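PDB 5L3S: signal recognition particle receptor FtsY from Sulfolobus acidocaldarius, which serves as the receptor for the signal recognition particle and combines a helical bundle with a P-loop domain of the SRP54 family. Local coordinates for residues T79-K84 against I258-A263; K268-M273 against I283-D288. All blocks are in the same frame, centred on the assembly; numbering follows the deposited sequence.

Contact 1: residues T79-K84 against I258-A263; sequences TEILTK and IALSLA
Leu82 CD2 lies above the plane of the Ala259-Leu260 peptide, on the carbonyl-oxygen side, 3.7 Å from Ala259 O. The motif is a helix-helix crossing between the two parts of an SRP-type protein: helix 66-85 begins within the range of the helical bundle family, and helix 258-266 belongs to the GTPase domain. Their short segments approach to 9.4 Å between axes at 66°, and no hydrogen bond links them. Leu82 and Ala263 are the closest pair of CA atoms between the segments, 6.1 Å apart, and Ala263 CB lies 3.9 Å from both Leu82 CD2 and Ile81 CG2. Leu82 CG stands anti to its own carbonyl carbon (chi1 -64°), which carries the branch over towards the other helix. Beside it, Ile81 CG2 also meets Leu260 CD1, 4.1 Å away, the two side chains crossing at a slant. Phe285 covers both Leu82 and Ala259, and Phe290 of helix 287-295 adds to the cover on Leu82. Behind the touching residues, Thr79 O is gripped twice from opposite faces of its plane, by Thr83 N at 2.9 Å and by Thr83 OG1 at 2.7 Å.

Contact 2: residues K268-M273 against I283-D288; sequences KPVVYM and IPFSPD
A beta hairpin, strands 270-274 and 282-284, closes the mixed sheet of the P-loop domain, with 282-284 its outermost strand on this side within the chain. Met273 and Ile283 form an antiparallel hydrogen-bonded pair: Met273 N gives to Ile283 O at 2.7 Å, nearly along the C=O axis (162°), and Ile283 N returns to Met273 O at 2.9 Å. Tyr272 and Pro284 follow as a non-hydrogen-bonded pair with diverging side chains; the tyrosine ring has Ile283 O at its edge, and its CD1 lies 3.7 Å from Pro284 CA. Past the last bridge, Phe285 N still reaches Val271 O at 3.1 Å, but from well above the carbonyl plane (59° out of it), as the chain peels away towards helix 287-295. With chi1 at 180°, Phe285 swings CG away from its own N, and the ring lies across Val270, one face on CB, which makes a CH-pi contact 4.1 Å from the ring centroid. At the ring edge Met273 SD completes a Met-aromatic contact, 4.0 Å from Phe285 CD1. The methionine chain then bends, bringing CE within 3.7 Å of Ile283 CD1. Ser286 OG caps the helix that follows by bonding Trp289 N. On its other side strand 270-274 pairs with strand 244-248, Val270 also packs on Ala259 and Leu262 of helix 258-266, and the Phe285 ring touches helices 258-266 and 66-85.

How the contacts relate
From the N terminus, helix 66-85 is followed by helix 90-96 and then by the strands of the P-loop domain, and contact 1 closes a long loop of 173 intervening residues that holds most of the central sheet. Contact 2 comes later and in series: a short turn links helix 258-266 to strand 270-274, and a nine-residue loop is closed by the hairpin. That turn is fastened by a probable hydrogen bond from Lys268 N to Leu262 O (3.2 Å). The chain then doubles back to its earlier part: Pro287 CG packs 3.5 Å from Thr83 OG1, and Asp288 lies against Thr79. The end of helix 66-85, the edge of the sheet and helix 287-295 thus meet in one place.

Contact 1: residues T79-K84 against I258-A263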
loop_
_atom_site.group_PDB
_atom_site.type_symbol
_atom_site.label_atom_id
_atom_site.label_comp_id
_atom_site.label_asym_id
_atom_site.label_seq_id
_atom_site.Cartn_x
_atom_site.Cartn_y
_atom_site.Cartn_z
ATOM N N THR B 79 -1.726 -20.684 13.816
ATOM C CA THR B 79 -0.496 -21.384 13.440
ATOM C C THR B 79 -0.801 -22.569 12.519
ATOM O O THR B 79 -0.091 -22.810 11.545
ATOM C CB THR B 79 0.306 -21.863 14.676
ATOM O OG1 THR B 79 0.605 -20.742 15.519
ATOM C CG2 THR B 79 1.616 -22.516 14.247
ATOM N N GLU B 80 -1.876 -23.287 12.822
ATOM C CA GLU B 80 -2.293 -24.419 12.000
ATOM C C GLU B 80 -2.817 -24.005 10.622
ATOM O O GLU B 80 -2.558 -24.690 9.634
ATOM C CB GLU B 80 -3.320 -25.274 12.746
ATOM C CG GLU B 80 -2.706 -26.103 13.865
ATOM C CD GLU B 80 -3.731 -26.906 14.643
ATOM O OE1 GLU B 80 -3.490 -28.110 14.873
ATOM O OE2 GLU B 80 -4.770 -26.335 15.039
ATOM N N ILE B 81 -3.548 -22.891 10.559
ATOM C CA ILE B 81 -4.066 -22.383 9.287
ATOM C C ILE B 81 -2.929 -22.018 8.331
ATOM O O ILE B 81 -3.006 -22.272 7.130
ATOM C CB ILE B 81 -4.961 -21.145 9.486
ATOM C CG1 ILE B 81 -6.271 -21.534 10.166
ATOM C CG2 ILE B 81 -5.278 -20.500 8.161
ATOM C CD1 ILE B 81 -7.147 -22.440 9.324
ATOM N N LEU B 82 -1.875 -21.425 8.881
ATOM C CA LEU B 82 -0.718 -21.018 8.098
ATOM C C LEU B 82 0.213 -22.189 7.768
ATOM O O LEU B 82 0.733 -22.285 6.657
ATOM C CB LEU B 82 0.048 -19.933 8.845
ATOM C CG LEU B 82 -0.745 -18.640 9.048
ATOM C CD1 LEU B 82 -0.053 -17.763 10.065
ATOM C CD2 LEU B 82 -0.901 -17.888 7.720
ATOM N N THR B 83 0.427 -23.072 8.738
ATOM C CA THR B 83 1.311 -24.227 8.554
ATOM C C THR B 83 0.785 -25.186 7.483
ATOM O O THR B 83 1.556 -25.735 6.695
ATOM C CB THR B 83 1.542 -24.966 9.887
ATOM O OG1 THR B 83 2.165 -24.072 10.817
ATOM C CG2 THR B 83 2.442 -26.194 9.700
ATOM N N LYS B 84 -0.532 -25.354 7.434
ATOM C CA LYS B 84 -1.164 -26.239 6.456
ATOM C C LYS B 84 -1.040 -25.711 5.022
ATOM O O LYS B 84 -1.021 -26.487 4.063
ATOM C CB LYS B 84 -2.637 -26.452 6.815
ATOM C CG LYS B 84 -3.374 -27.406 5.899
ATOM C CD LYS B 84 -4.859 -27.481 6.235
ATOM C CE LYS B 84 -5.578 -28.435 5.290
ATOM N NZ LYS B 84 -7.041 -28.495 5.556
ATOM N N ILE B 258 -2.871 -9.621 6.356
ATOM C CA ILE B 258 -3.193 -10.184 5.033
ATOM C C ILE B 258 -2.719 -11.638 4.884
ATOM O O ILE B 258 -3.376 -12.445 4.237
ATOM C CB ILE B 258 -2.626 -9.321 3.846
ATOM C CG1 ILE B 258 -3.054 -9.889 2.488
ATOM C CG2 ILE B 258 -1.110 -9.225 3.880
ATOM C CD1 ILE B 258 -4.561 -9.842 2.249
ATOM N N ALA B 259 -1.582 -11.964 5.487
ATOM C CA ALA B 259 -1.062 -13.344 5.474
ATOM C C ALA B 259 -2.097 -14.369 5.970
ATOM O O ALA B 259 -2.278 -15.435 5.376
ATOM C CB ALA B 259 0.212 -13.438 6.312
ATOM N N LEU B 260 -2.777 -14.033 7.062
ATOM C CA LEU B 260 -3.805 -14.903 7.619
ATOM C C LEU B 260 -5.022 -14.978 6.699
ATOM O O LEU B 260 -5.562 -16.063 6.459
ATOM C CB LEU B 260 -4.222 -14.404 9.011
ATOM C CG LEU B 260 -5.327 -15.156 9.753
ATOM C CD1 LEU B 260 -5.070 -16.672 9.744
ATOM C CD2 LEU B 260 -5.448 -14.628 11.187
ATOM N N SER B 261 -5.454 -13.824 6.187
ATOM C CA SER B 261 -6.606 -13.769 5.292
ATOM C C SER B 261 -6.395 -14.587 4.012
ATOM O O SER B 261 -7.305 -15.270 3.549
ATOM C CB SER B 261 -6.960 -12.319 4.953
ATOM O OG SER B 261 -7.489 -11.667 6.095
ATOM N N LEU B 262 -5.194 -14.495 3.453
ATOM C CA LEU B 262 -4.815 -15.249 2.262
ATOM C C LEU B 262 -4.922 -16.758 2.473
ATOM O O LEU B 262 -5.483 -17.476 1.644
ATOM C CB LEU B 262 -3.381 -14.910 1.879
ATOM C CG LEU B 262 -3.151 -13.580 1.192
ATOM C CD1 LEU B 262 -1.662 -13.344 1.080
ATOM C CD2 LEU B 262 -3.798 -13.648 -0.166
ATOM N N ALA B 263 -4.366 -17.230 3.580
ATOM C CA ALA B 263 -4.427 -18.644 3.907
ATOM C C ALA B 263 -5.862 -19.061 4.196
ATOM O O ALA B 263 -6.337 -20.074 3.681
ATOM C CB ALA B 263 -3.534 -18.951 5.094
#

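Contact 2: residues K268-M273 against I283-D288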
loop_
_atom_site.group_PDB
_atom_site.type_symbol
_atom_site.label_atom_id
_atom_site.label_comp_id
_atom_site.label_asym_id
_atom_site.label_seq_id
_atom_site.Cartn_x
_atom_site.Cartn_y
_atom_site.Cartn_z
ATOM N N LYS B 268 -3.793 -19.497 -0.095
ATOM C CA LYS B 268 -2.580 -19.050 -0.774
ATOM C C LYS B 268 -1.499 -18.750 0.255
ATOM O O LYS B 268 -1.773 -18.159 1.293
ATOM C CB LYS B 268 -2.854 -17.803 -1.633
ATOM C CG LYS B 268 -3.764 -18.078 -2.818
ATOM C CD LYS B 268 -3.072 -18.988 -3.841
ATOM C CE LYS B 268 -3.946 -19.184 -5.074
ATOM N NZ LYS B 268 -3.457 -20.269 -5.959
ATOM N N PRO B 269 -0.268 -19.200 -0.011
ATOM C CA PRO B 269 0.801 -18.959 0.962
ATOM C C PRO B 269 1.604 -17.685 0.688
ATOM O O PRO B 269 1.769 -17.271 -0.456
ATOM C CB PRO B 269 1.704 -20.176 0.771
ATOM C CG PRO B 269 1.568 -20.495 -0.706
ATOM C CD PRO B 269 0.111 -20.199 -1.028
ATOM N N VAL B 270 2.101 -17.074 1.755
ATOM C CA VAL B 270 3.128 -16.061 1.654
ATOM C C VAL B 270 4.448 -16.801 1.740
ATOM O O VAL B 270 4.633 -17.616 2.649
ATOM C CB VAL B 270 3.039 -15.067 2.820
ATOM C CG1 VAL B 270 4.188 -14.057 2.755
ATOM C CG2 VAL B 270 1.681 -14.350 2.822
ATOM N N VAL B 271 5.357 -16.566 0.795
ATOM C CA VAL B 271 6.637 -17.286 0.812
ATOM C C VAL B 271 7.802 -16.440 1.348
ATOM O O VAL B 271 8.727 -16.973 1.957
ATOM C CB VAL B 271 6.996 -17.894 -0.572
ATOM C CG1 VAL B 271 6.123 -19.102 -0.863
ATOM C CG2 VAL B 271 6.870 -16.826 -1.675
ATOM N N TYR B 272 7.762 -15.130 1.121
ATOM C CA TYR B 272 8.795 -14.253 1.659
ATOM C C TYR B 272 8.190 -12.938 2.104
ATOM O O TYR B 272 7.092 -12.591 1.706
ATOM C CB TYR B 272 9.868 -13.949 0.608
ATOM C CG TYR B 272 10.585 -15.156 0.118
ATOM C CD1 TYR B 272 11.621 -15.704 0.852
ATOM C CD2 TYR B 272 10.220 -15.767 -1.070
ATOM C CE1 TYR B 272 12.289 -16.833 0.423
ATOM C CE2 TYR B 272 10.871 -16.911 -1.510
ATOM C CZ TYR B 272 11.908 -17.435 -0.762
ATOM O OH TYR B 272 12.567 -18.563 -1.189
ATOM N N MET B 273 8.920 -12.211 2.942
ATOM C CA MET B 273 8.535 -10.854 3.279
ATOM C C MET B 273 9.683 -9.876 3.039
ATOM O O MET B 273 10.826 -10.133 3.426
ATOM C CB MET B 273 8.083 -10.788 4.731
ATOM C CG MET B 273 6.711 -11.430 4.958
ATOM S SD MET B 273 6.395 -11.476 6.701
ATOM C CE MET B 273 7.781 -12.505 7.166
ATOM N N ILE B 283 12.993 -11.945 3.975
ATOM C CA ILE B 283 13.010 -13.098 4.867
ATOM C C ILE B 283 11.948 -14.121 4.475
ATOM O O ILE B 283 10.912 -13.761 3.925
ATOM C CB ILE B 283 12.833 -12.689 6.354
ATOM C CG1 ILE B 283 11.559 -11.866 6.533
ATOM C CG2 ILE B 283 14.048 -11.899 6.848
ATOM C CD1 ILE B 283 11.217 -11.591 8.011
ATOM N N PRO B 284 12.208 -15.412 4.742
ATOM C CA PRO B 284 11.155 -16.384 4.437
ATOM C C PRO B 284 10.012 -16.214 5.422
ATOM O O PRO B 284 10.238 -15.675 6.507
ATOM C CB PRO B 284 11.846 -17.743 4.647
ATOM C CG PRO B 284 12.990 -17.456 5.567
ATOM C CD PRO B 284 13.448 -16.059 5.204
ATOM N N PHE B 285 8.813 -16.644 5.045
ATOM C CA PHE B 285 7.643 -16.526 5.915
ATOM C C PHE B 285 7.545 -17.757 6.793
ATOM O O PHE B 285 7.658 -18.888 6.313
ATOM C CB PHE B 285 6.364 -16.394 5.086
ATOM C CG PHE B 285 5.102 -16.275 5.918
ATOM C CD1 PHE B 285 4.652 -15.038 6.346
ATOM C CD2 PHE B 285 4.369 -17.406 6.264
ATOM C CE1 PHE B 285 3.498 -14.926 7.108
ATOM C CE2 PHE B 285 3.219 -17.302 7.022
ATOM C CZ PHE B 285 2.782 -16.052 7.439
ATOM N N SER B 286 7.336 -17.536 8.084
ATOM C CA SER B 286 7.125 -18.634 9.013
ATOM C C SER B 286 5.892 -18.337 9.859
ATOM O O SER B 286 5.744 -17.226 10.367
ATOM C CB SER B 286 8.357 -18.828 9.894
ATOM O OG SER B 286 8.060 -18.610 11.254
ATOM N N PRO B 287 4.991 -19.322 9.989
ATOM C CA PRO B 287 3.783 -19.171 10.811
ATOM C C PRO B 287 4.096 -18.675 12.223
ATOM O O PRO B 287 3.462 -17.729 12.695
ATOM C CB PRO B 287 3.223 -20.588 10.855
ATOM C CG PRO B 287 3.660 -21.180 9.542
ATOM C CD PRO B 287 5.029 -20.625 9.299
ATOM N N ASP B 288 5.080 -19.287 12.868
ATOM C CA ASP B 288 5.472 -18.914 14.226
ATOM C C ASP B 288 5.880 -17.449 14.316
ATOM O O ASP B 288 5.527 -16.748 15.267
ATOM C CB ASP B 288 6.629 -19.786 14.705
ATOM C CG ASP B 288 6.209 -21.215 14.981
ATOM O OD1 ASP B 288 4.992 -21.469 15.121
ATOM O OD2 ASP B 288 7.102 -22.082 15.072
#